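Local atomic coordinates of galactose mutarotase related enzyme (Lactobacillus acidophilus, PDB entry 3DCD), a protein that probably binds carbohydrate and may act as an isomerase of the aldose 1-epimerase (galactose mutarotase) family, although its own reaction is not established. Residues Thr29-Met34 / His292-Glu297; Pro144-Pro149 / Phe287-His292; Asn8-Val13 / Tyr115-Asn120. One frame throughout, in Å; residues are numbered along the deposited sequence. Where two conformers were deposited one is given.

Contact 1: residues Thr29-Met34 / His292-Glu297; sequences TDEEFM and HSTTDE
An ST turn at Thr29 meets Ser293 of the chain that runs on from strand 282-292. Thr29 OG1 accepts from Glu31 N (3.1 Å, 163° at the hydrogen) and donates to Ser293 OG at 2.7 Å, so one hydroxyl both closes its own turn and bridges to the other loop. Ser293 OG in turn donates to Glu297 OE2, 2.5 Å away and met from above the carboxylate plane; Ser293 N also donates to that oxygen, while the other carboxylate oxygen is bonded to Ser26 OG.

Glu31 makes a second link. Its extended chain carries the carboxylate across to Thr294, where the two oxygens divide the work: OE1 accepts from Thr294 N (2.9 Å, 166°), and OE2 uses its syn lone pair for Thr294 OG1 at 2.6 Å. The two bonds should fix the rotation of the carboxylate, and a water donating to OE2 links it to Thr295 OG1. The Phe33 ring turns its edge to the backbone, with CE1 3.4 Å from His292 O and in the ring plane. The whole is an ST-turn loop tied by side-chain hydrogen bonds to the segment leaving the last strand.

Contact 2: residues Pro144-Pro149 / Phe287-His292; sequences PGFNLP and FSMTYH
Phe146 and Met289 are brought together by simple torsions: Phe146 sets CG beside its own backbone N (chi1 -55°), and Met289 does likewise and runs on nearly extended (chi2 159°), which carries the selenium of this selenomethionine to a place where it touches both Phe146 and Pro144. The setting is the core of a beta-sandwich of the galactose mutarotase type, with strand 136-147 of one sheet facing strand 282-292 of the other. No hydrogen bond joins the two segments; CA atoms of Phe146 and Tyr291 stand 10.0 Å apart, a spacing bridged by side chains.

Phe287, Met289 and Tyr291, alternate residues of their strand, supply one half of the interface, and Pro144 and Phe146 supply the other. Met289 SE meets the rim of the Phe146 ring in a Met-aromatic contact, 5.2 Å from the centroid and 86° off the ring normal, touching CZ at 3.9 Å. The same selenium lies 4.1 Å from Pro144 CG. Further along, the proline ring and Phe287 approach from opposite directions, Pro144 CD resting 4.1 Å from Phe287 CZ. Val229 of strand 226-232 touches both phenylalanines. At the other end the side chains of Tyr291 and Phe146 cross at about a right angle, and Phe146 CE2 comes to the edge of the tyrosine ring, 4.0 Å from Tyr291 CE1.

Contact 3: residues Asn8-Val13 / Tyr115-Asn120; sequences NMIKVV and YNLMNN
Ile10 and Leu117 make the closest approach across these segments: Ile10 CD1 lies 3.3 Å from Leu117 CD2, tighter than usual for two methyl groups, as the side chains cross at a slant. Ile10 takes the less favourable first torsion (chi1 59°), which puts CG1 between its backbone N and carbonyl carbon and sends CD1 to the leucine. Val12 CG2 meets the same Leu117 CD2 at 4.0 Å, sliding past it. At Ile10 an alanine would probably open a gap beside Leu117 CD2 and the Asn119-Asn120 backbone, leaving the leucine held on that side by Val12.

Next comes the backbone beyond the strand. Ile10 CG1 lies 3.7 Å from Asn119 O and CD1 is 3.7 Å from Asn120 C, while Met9 CB rests 3.8 Å from Asn120 N. Asn119 and Asn120 have the backbone angles of a type II' turn, and the Asn120 side chain is tied down by ND2 bonding to Tyr291 O. Further out, Leu122 of strand 121-130 touches both Val12 and Leu117, and Val24 backs Val12 from strand 20-26. The three-stranded N-terminal sheet is thus packed by its middle strand on the end of a beta-hairpin with a two-residue turn, joining strands 109-118 and 121-130.

The three contacts show chemistry following depth. Contact 2, its centre about 11 Å from the centre of the chain, is wholly buried and purely apolar or aromatic; contact 1, its centre about 21 Å out, is partly buried and relies on hydroxyls, carboxylates and a water; contact 3, its centre at about 18 Å, is apolar inside and has a partly exposed turn at its rim. Contacts 1 and 2 share His292 and so strand 282-292, and Phe33 O probably bonds Asn147 N between them. Contacts 2 and 3 both reach the nine-stranded sheet, whose strands 109-118 and 282-292 flank strand 121-130, and Tyr291 CD2 touches Ile10 CD1. Contacts 1 and 3 approach without touching.

Contact 1: residues Thr29-Met34 / His292-Glu297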
loop_
_atom_site.group_PDB
_atom_site.type_symbol
_atom_site.label_atom_id
_atom_site.label_comp_id
_atom_site.label_asym_id
_atom_site.label_seq_id
_atom_site.Cartn_x
_atom_site.Cartn_y
_atom_site.Cartn_z
ATOM N N THR A 29 -10.245 20.918 9.769
ATOM C CA THR A 29 -9.085 21.287 10.585
ATOM C C THR A 29 -7.851 21.668 9.756
ATOM O O THR A 29 -6.893 22.263 10.293
ATOM C CB THR A 29 -8.675 20.124 11.488
ATOM O OG1 THR A 29 -8.094 19.094 10.686
ATOM C CG2 THR A 29 -9.881 19.563 12.251
ATOM N N ASP A 30 -7.891 21.298 8.469
ATOM C CA ASP A 30 -6.789 21.495 7.513
ATOM C C ASP A 30 -5.557 20.644 7.847
ATOM O O ASP A 30 -4.490 20.820 7.256
ATOM C CB ASP A 30 -6.427 22.979 7.359
ATOM C CG ASP A 30 -5.666 23.271 6.073
ATOM O OD1 ASP A 30 -6.078 22.788 4.994
ATOM O OD2 ASP A 30 -4.656 23.996 6.151
ATOM N N GLU A 31 -5.714 19.690 8.763
ATOM C CA GLU A 31 -4.611 18.765 9.075
ATOM C C GLU A 31 -4.264 17.868 7.878
ATOM O O GLU A 31 -5.154 17.386 7.180
ATOM C CB GLU A 31 -4.931 17.933 10.328
ATOM C CG GLU A 31 -4.977 18.778 11.607
ATOM C CD GLU A 31 -5.125 17.975 12.893
ATOM O OE1 GLU A 31 -5.026 16.719 12.861
ATOM O OE2 GLU A 31 -5.360 18.620 13.944
ATOM N N GLU A 32 -2.966 17.672 7.621
ATOM C CA GLU A 32 -2.497 16.874 6.489
ATOM C C GLU A 32 -2.207 15.454 6.937
ATOM O O GLU A 32 -1.364 15.236 7.811
ATOM C CB GLU A 32 -1.223 17.474 5.895
ATOM C CG GLU A 32 -0.526 16.573 4.844
ATOM C CD GLU A 32 -1.381 16.324 3.614
ATOM O OE1 GLU A 32 -1.677 17.292 2.894
ATOM O OE2 GLU A 32 -1.759 15.153 3.364
ATOM N N PHE A 33 -2.885 14.478 6.347
ATOM C CA PHE A 33 -2.730 13.098 6.809
ATOM C C PHE A 33 -1.597 12.339 6.140
ATOM O O PHE A 33 -1.060 11.408 6.732
ATOM C CB PHE A 33 -4.056 12.333 6.701
ATOM C CG PHE A 33 -5.087 12.831 7.666
ATOM C CD1 PHE A 33 -5.114 12.347 8.969
ATOM C CD2 PHE A 33 -6.001 13.812 7.290
ATOM C CE1 PHE A 33 -6.065 12.821 9.898
ATOM C CE2 PHE A 33 -6.947 14.291 8.200
ATOM C CZ PHE A 33 -6.972 13.796 9.508
HETATM N N MSE A 34 -1.234 12.742 4.929
HETATM C CA MSE A 34 -0.243 12.012 4.147
HETATM C C MSE A 34 1.168 12.543 4.338
HETATM O O MSE A 34 1.400 13.760 4.299
HETATM C CB MSE A 34 -0.570 12.073 2.652
HETATM C CG MSE A 34 -1.976 11.662 2.311
HETATM SE SE MSE A 34 -2.498 9.866 2.980
HETATM C CE MSE A 34 -1.114 8.804 2.158
ATOM N N HIS A 292 -9.236 10.942 10.964
ATOM C CA HIS A 292 -9.712 11.848 12.008
ATOM C C HIS A 292 -8.544 12.666 12.547
ATOM O O HIS A 292 -7.477 12.110 12.867
ATOM C CB HIS A 292 -10.418 11.111 13.143
ATOM C CG HIS A 292 -11.260 12.014 13.994
ATOM N ND1 HIS A 292 -10.717 12.952 14.852
ATOM C CD2 HIS A 292 -12.602 12.148 14.085
ATOM C CE1 HIS A 292 -11.697 13.617 15.444
ATOM N NE2 HIS A 292 -12.850 13.137 15.003
ATOM N N SER A 293 -8.760 13.985 12.611
ATOM C CA SER A 293 -7.778 14.939 13.092
ATOM C C SER A 293 -7.473 14.801 14.582
ATOM O O SER A 293 -8.196 14.153 15.322
ATOM C CB SER A 293 -8.272 16.361 12.812
ATOM O OG SER A 293 -8.436 16.563 11.408
ATOM N N THR A 294 -6.429 15.480 15.035
ATOM C CA THR A 294 -6.126 15.520 16.459
ATOM C C THR A 294 -7.272 16.170 17.248
ATOM O O THR A 294 -7.408 15.945 18.447
ATOM C CB THR A 294 -4.847 16.312 16.718
ATOM O OG1 THR A 294 -5.047 17.668 16.296
ATOM C CG2 THR A 294 -3.678 15.695 15.945
ATOM N N THR A 295 -8.063 17.009 16.575
ATOM C CA THR A 295 -9.212 17.697 17.186
ATOM C C THR A 295 -10.512 17.306 16.468
ATOM O O THR A 295 -10.459 16.538 15.501
ATOM C CB THR A 295 -9.025 19.219 17.189
ATOM O OG1 THR A 295 -8.835 19.675 15.841
ATOM C CG2 THR A 295 -7.803 19.602 18.055
ATOM N N ASP A 296 -11.657 17.801 16.955
ATOM C CA ASP A 296 -12.983 17.400 16.428
ATOM C C ASP A 296 -13.156 17.748 14.960
ATOM O O ASP A 296 -12.715 18.803 14.525
ATOM C CB ASP A 296 -14.105 18.085 17.205
ATOM C CG ASP A 296 -14.385 17.422 18.543
ATOM O OD1 ASP A 296 -13.756 16.381 18.848
ATOM O OD2 ASP A 296 -15.237 17.961 19.275
ATOM N N GLU A 297 -13.825 16.871 14.215
ATOM C CA GLU A 297 -14.108 17.128 12.807
ATOM C C GLU A 297 -15.422 17.879 12.697
ATOM O O GLU A 297 -16.454 17.323 12.327
ATOM C CB GLU A 297 -14.129 15.830 11.995
ATOM C CG GLU A 297 -12.767 15.081 11.931
ATOM C CD GLU A 297 -11.728 15.779 11.052
ATOM O OE1 GLU A 297 -12.041 16.822 10.419
ATOM O OE2 GLU A 297 -10.570 15.306 11.016
HETATM O O HOH W 1 -6.538 20.788 14.681
#

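Contact 2: residues Pro144-Pro149 / Phe287-His292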
loop_
_atom_site.group_PDB
_atom_site.type_symbol
_atom_site.label_atom_id
_atom_site.label_comp_id
_atom_site.label_asym_id
_atom_site.label_seq_id
_atom_site.Cartn_x
_atom_site.Cartn_y
_atom_site.Cartn_z
ATOM N N PRO A 144 0.234 3.507 1.445
ATOM C CA PRO A 144 0.090 4.892 1.916
ATOM C C PRO A 144 1.003 5.204 3.116
ATOM O O PRO A 144 1.083 4.386 4.030
ATOM C CB PRO A 144 -1.374 4.960 2.364
ATOM C CG PRO A 144 -1.778 3.538 2.612
ATOM C CD PRO A 144 -1.012 2.730 1.624
ATOM N N GLY A 145 1.691 6.355 3.097
ATOM C CA GLY A 145 2.419 6.831 4.280
ATOM C C GLY A 145 1.604 7.884 5.014
ATOM O O GLY A 145 1.154 8.852 4.395
ATOM N N PHE A 146 1.403 7.681 6.324
ATOM C CA PHE A 146 0.614 8.593 7.173
ATOM C C PHE A 146 1.481 9.332 8.163
ATOM O O PHE A 146 2.242 8.696 8.902
ATOM C CB PHE A 146 -0.428 7.813 7.973
ATOM C CG PHE A 146 -1.326 6.972 7.126
ATOM C CD1 PHE A 146 -1.280 5.590 7.226
ATOM C CD2 PHE A 146 -2.184 7.565 6.200
ATOM C CE1 PHE A 146 -2.115 4.788 6.415
ATOM C CE2 PHE A 146 -3.020 6.787 5.389
ATOM C CZ PHE A 146 -2.986 5.389 5.509
ATOM N N ASN A 147 1.342 10.662 8.204
ATOM C CA ASN A 147 2.002 11.485 9.231
ATOM C C ASN A 147 1.621 11.074 10.646
ATOM O O ASN A 147 0.478 10.706 10.895
ATOM C CB ASN A 147 1.602 12.966 9.087
ATOM C CG ASN A 147 2.165 13.622 7.849
ATOM O OD1 ASN A 147 1.536 14.510 7.278
ATOM N ND2 ASN A 147 3.363 13.237 7.457
ATOM N N LEU A 148 2.574 11.166 11.575
ATOM C CA LEU A 148 2.268 11.149 12.994
ATOM C C LEU A 148 2.375 12.606 13.426
ATOM O O LEU A 148 3.473 13.167 13.420
ATOM C CB LEU A 148 3.266 10.282 13.774
ATOM C CG LEU A 148 3.575 8.907 13.179
ATOM C CD1 LEU A 148 4.647 8.224 13.993
ATOM C CD2 LEU A 148 2.324 8.023 13.113
ATOM N N PRO A 149 1.239 13.239 13.774
ATOM C CA PRO A 149 1.308 14.671 14.138
ATOM C C PRO A 149 2.062 14.891 15.451
ATOM O O PRO A 149 1.878 14.145 16.408
ATOM C CB PRO A 149 -0.163 15.083 14.279
ATOM C CG PRO A 149 -0.914 13.798 14.439
ATOM C CD PRO A 149 -0.129 12.696 13.841
ATOM N N PHE A 287 -8.832 -1.281 -0.768
ATOM C CA PHE A 287 -8.916 -1.037 0.660
ATOM C C PHE A 287 -9.474 0.356 0.912
ATOM O O PHE A 287 -9.595 1.148 -0.022
ATOM C CB PHE A 287 -7.548 -1.235 1.320
ATOM C CG PHE A 287 -6.466 -0.328 0.777
ATOM C CD1 PHE A 287 -5.782 -0.667 -0.406
ATOM C CD2 PHE A 287 -6.126 0.848 1.446
ATOM C CE1 PHE A 287 -4.775 0.149 -0.900
ATOM C CE2 PHE A 287 -5.103 1.675 0.959
ATOM C CZ PHE A 287 -4.440 1.332 -0.210
ATOM N N SER A 288 -9.819 0.643 2.163
ATOM C CA SER A 288 -10.466 1.896 2.506
ATOM C C SER A 288 -9.780 2.548 3.695
ATOM O O SER A 288 -9.301 1.856 4.591
ATOM C CB SER A 288 -11.935 1.671 2.829
ATOM O OG SER A 288 -12.560 1.055 1.721
HETATM N N MSE A 289 -9.754 3.877 3.700
HETATM C CA MSE A 289 -9.060 4.612 4.749
HETATM C C MSE A 289 -10.017 5.649 5.295
HETATM O O MSE A 289 -10.665 6.344 4.517
HETATM C CB MSE A 289 -7.827 5.319 4.178
HETATM C CG MSE A 289 -6.676 4.403 3.733
HETATM SE SE MSE A 289 -5.478 5.271 2.454
HETATM C CE MSE A 289 -6.697 5.214 0.893
ATOM N N THR A 290 -10.109 5.754 6.621
ATOM C CA THR A 290 -10.822 6.876 7.244
ATOM C C THR A 290 -9.832 7.724 8.058
ATOM O O THR A 290 -8.864 7.199 8.616
ATOM C CB THR A 290 -11.987 6.424 8.143
ATOM O OG1 THR A 290 -11.469 5.731 9.292
ATOM C CG2 THR A 290 -12.913 5.485 7.372
ATOM N N TYR A 291 -10.078 9.024 8.103
ATOM C CA TYR A 291 -9.173 9.955 8.760
ATOM C C TYR A 291 -9.879 10.796 9.812
ATOM O O TYR A 291 -10.969 11.316 9.564
ATOM C CB TYR A 291 -8.566 10.899 7.728
ATOM C CG TYR A 291 -8.053 10.202 6.484
ATOM C CD1 TYR A 291 -6.734 9.764 6.403
ATOM C CD2 TYR A 291 -8.893 9.973 5.403
ATOM C CE1 TYR A 291 -6.250 9.104 5.250
ATOM C CE2 TYR A 291 -8.427 9.321 4.252
ATOM C CZ TYR A 291 -7.109 8.896 4.187
ATOM O OH TYR A 291 -6.662 8.273 3.048
ATOM N N HIS A 292 -9.236 10.942 10.964
ATOM C CA HIS A 292 -9.712 11.848 12.008
ATOM C C HIS A 292 -8.544 12.666 12.547
ATOM O O HIS A 292 -7.477 12.110 12.867
ATOM C CB HIS A 292 -10.418 11.111 13.143
ATOM C CG HIS A 292 -11.260 12.014 13.994
ATOM N ND1 HIS A 292 -10.717 12.952 14.852
ATOM C CD2 HIS A 292 -12.602 12.148 14.085
ATOM C CE1 HIS A 292 -11.697 13.617 15.444
ATOM N NE2 HIS A 292 -12.850 13.137 15.003
#

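Contact 3: residues Asn8-Val13 / Tyr115-Asn120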
loop_
_atom_site.group_PDB
_atom_site.type_symbol
_atom_site.label_atom_id
_atom_site.label_comp_id
_atom_site.label_asym_id
_atom_site.label_seq_id
_atom_site.Cartn_x
_atom_site.Cartn_y
_atom_site.Cartn_z
ATOM N N ASN A 8 -17.376 17.684 1.930
ATOM C CA ASN A 8 -17.418 18.492 3.137
ATOM C C ASN A 8 -16.547 17.991 4.297
ATOM O O ASN A 8 -16.414 18.693 5.309
ATOM C CB ASN A 8 -18.865 18.642 3.624
ATOM C CG ASN A 8 -19.731 19.476 2.684
ATOM O OD1 ASN A 8 -19.233 20.273 1.876
ATOM N ND2 ASN A 8 -21.047 19.303 2.800
HETATM N N MSE A 9 -15.973 16.791 4.156
HETATM C CA MSE A 9 -15.173 16.171 5.212
HETATM C C MSE A 9 -13.667 16.206 4.906
HETATM O O MSE A 9 -12.857 16.563 5.771
HETATM C CB MSE A 9 -15.600 14.714 5.442
HETATM C CG MSE A 9 -17.075 14.501 5.783
HETATM SE SE MSE A 9 -17.544 15.293 7.499
HETATM C CE MSE A 9 -16.356 14.212 8.665
ATOM N N ILE A 10 -13.297 15.794 3.690
ATOM C CA ILE A 10 -11.885 15.603 3.339
ATOM C C ILE A 10 -11.614 16.053 1.893
ATOM O O ILE A 10 -12.513 16.037 1.045
ATOM C CB ILE A 10 -11.361 14.135 3.609
ATOM C CG1 ILE A 10 -12.136 13.075 2.828
ATOM C CG2 ILE A 10 -11.365 13.763 5.132
ATOM C CD1 ILE A 10 -11.500 11.645 2.962
ATOM N N LYS A 11 -10.394 16.503 1.638
ATOM C CA LYS A 11 -9.986 16.928 0.298
ATOM C C LYS A 11 -8.718 16.162 -0.041
ATOM O O LYS A 11 -7.751 16.158 0.736
ATOM C CB LYS A 11 -9.737 18.440 0.242
ATOM C CG LYS A 11 -9.317 18.978 -1.127
ATOM C CD LYS A 11 -9.075 20.479 -1.071
ATOM C CE LYS A 11 -8.935 21.091 -2.462
ATOM N NZ LYS A 11 -8.902 22.610 -2.425
ATOM N N VAL A 12 -8.732 15.534 -1.212
ATOM C CA VAL A 12 -7.694 14.584 -1.594
ATOM C C VAL A 12 -7.101 15.043 -2.911
ATOM O O VAL A 12 -7.839 15.354 -3.854
ATOM C CB VAL A 12 -8.262 13.145 -1.754
ATOM C CG1 VAL A 12 -7.133 12.154 -2.108
ATOM C CG2 VAL A 12 -8.985 12.688 -0.474
ATOM N N VAL A 13 -5.774 15.077 -2.971
ATOM C CA VAL A 13 -5.068 15.412 -4.198
ATOM C C VAL A 13 -4.277 14.191 -4.656
ATOM O O VAL A 13 -3.553 13.586 -3.861
ATOM C CB VAL A 13 -4.093 16.589 -3.992
ATOM C CG1 VAL A 13 -3.344 16.875 -5.304
ATOM C CG2 VAL A 13 -4.822 17.836 -3.521
ATOM N N TYR A 115 -10.107 5.979 -6.983
ATOM C CA TYR A 115 -10.224 6.584 -5.664
ATOM C C TYR A 115 -11.587 7.225 -5.578
ATOM O O TYR A 115 -12.003 7.945 -6.494
ATOM C CB TYR A 115 -9.169 7.678 -5.480
ATOM C CG TYR A 115 -7.758 7.166 -5.456
ATOM C CD1 TYR A 115 -6.951 7.245 -6.588
ATOM C CD2 TYR A 115 -7.223 6.620 -4.292
ATOM C CE1 TYR A 115 -5.643 6.775 -6.558
ATOM C CE2 TYR A 115 -5.914 6.144 -4.239
ATOM C CZ TYR A 115 -5.130 6.230 -5.374
ATOM O OH TYR A 115 -3.841 5.762 -5.334
ATOM N N ASN A 116 -12.292 6.978 -4.481
ATOM C CA ASN A 116 -13.565 7.632 -4.292
ATOM C C ASN A 116 -13.862 7.940 -2.833
ATOM O O ASN A 116 -13.378 7.247 -1.933
ATOM C CB ASN A 116 -14.690 6.858 -4.981
ATOM C CG ASN A 116 -15.065 5.615 -4.256
ATOM O OD1 ASN A 116 -15.764 5.670 -3.235
ATOM N ND2 ASN A 116 -14.619 4.464 -4.771
ATOM N N LEU A 117 -14.638 9.004 -2.621
ATOM C CA LEU A 117 -14.982 9.478 -1.278
ATOM C C LEU A 117 -16.407 9.173 -0.850
ATOM O O LEU A 117 -17.345 9.259 -1.650
ATOM C CB LEU A 117 -14.809 10.999 -1.188
ATOM C CG LEU A 117 -13.396 11.538 -1.307
ATOM C CD1 LEU A 117 -13.401 13.047 -1.336
ATOM C CD2 LEU A 117 -12.578 11.022 -0.137
HETATM N N MSE A 118 -16.524 8.841 0.432
HETATM C CA MSE A 118 -17.786 8.712 1.146
HETATM C C MSE A 118 -17.537 9.322 2.524
HETATM O O MSE A 118 -16.844 8.701 3.332
HETATM C CB MSE A 118 -18.128 7.225 1.287
HETATM C CG MSE A 118 -19.274 6.904 2.240
HETATM SE SE MSE A 118 -20.987 6.828 1.329
HETATM C CE MSE A 118 -20.724 5.164 0.329
ATOM N N ASN A 119 -18.064 10.509 2.789
ATOM C CA ASN A 119 -17.752 11.187 4.042
ATOM C C ASN A 119 -16.234 11.265 4.249
ATOM O O ASN A 119 -15.510 11.644 3.325
ATOM C CB ASN A 119 -18.475 10.513 5.212
ATOM C CG ASN A 119 -19.986 10.630 5.102
ATOM O OD1 ASN A 119 -20.725 9.827 5.668
ATOM N ND2 ASN A 119 -20.448 11.644 4.397
ATOM N N ASN A 120 -15.747 10.893 5.430
ATOM C CA ASN A 120 -14.308 10.932 5.671
ATOM C C ASN A 120 -13.588 9.629 5.297
ATOM O O ASN A 120 -12.475 9.374 5.774
ATOM C CB ASN A 120 -14.007 11.339 7.124
ATOM C CG ASN A 120 -14.457 10.304 8.116
ATOM O OD1 ASN A 120 -15.417 9.549 7.862
ATOM N ND2 ASN A 120 -13.761 10.244 9.266
#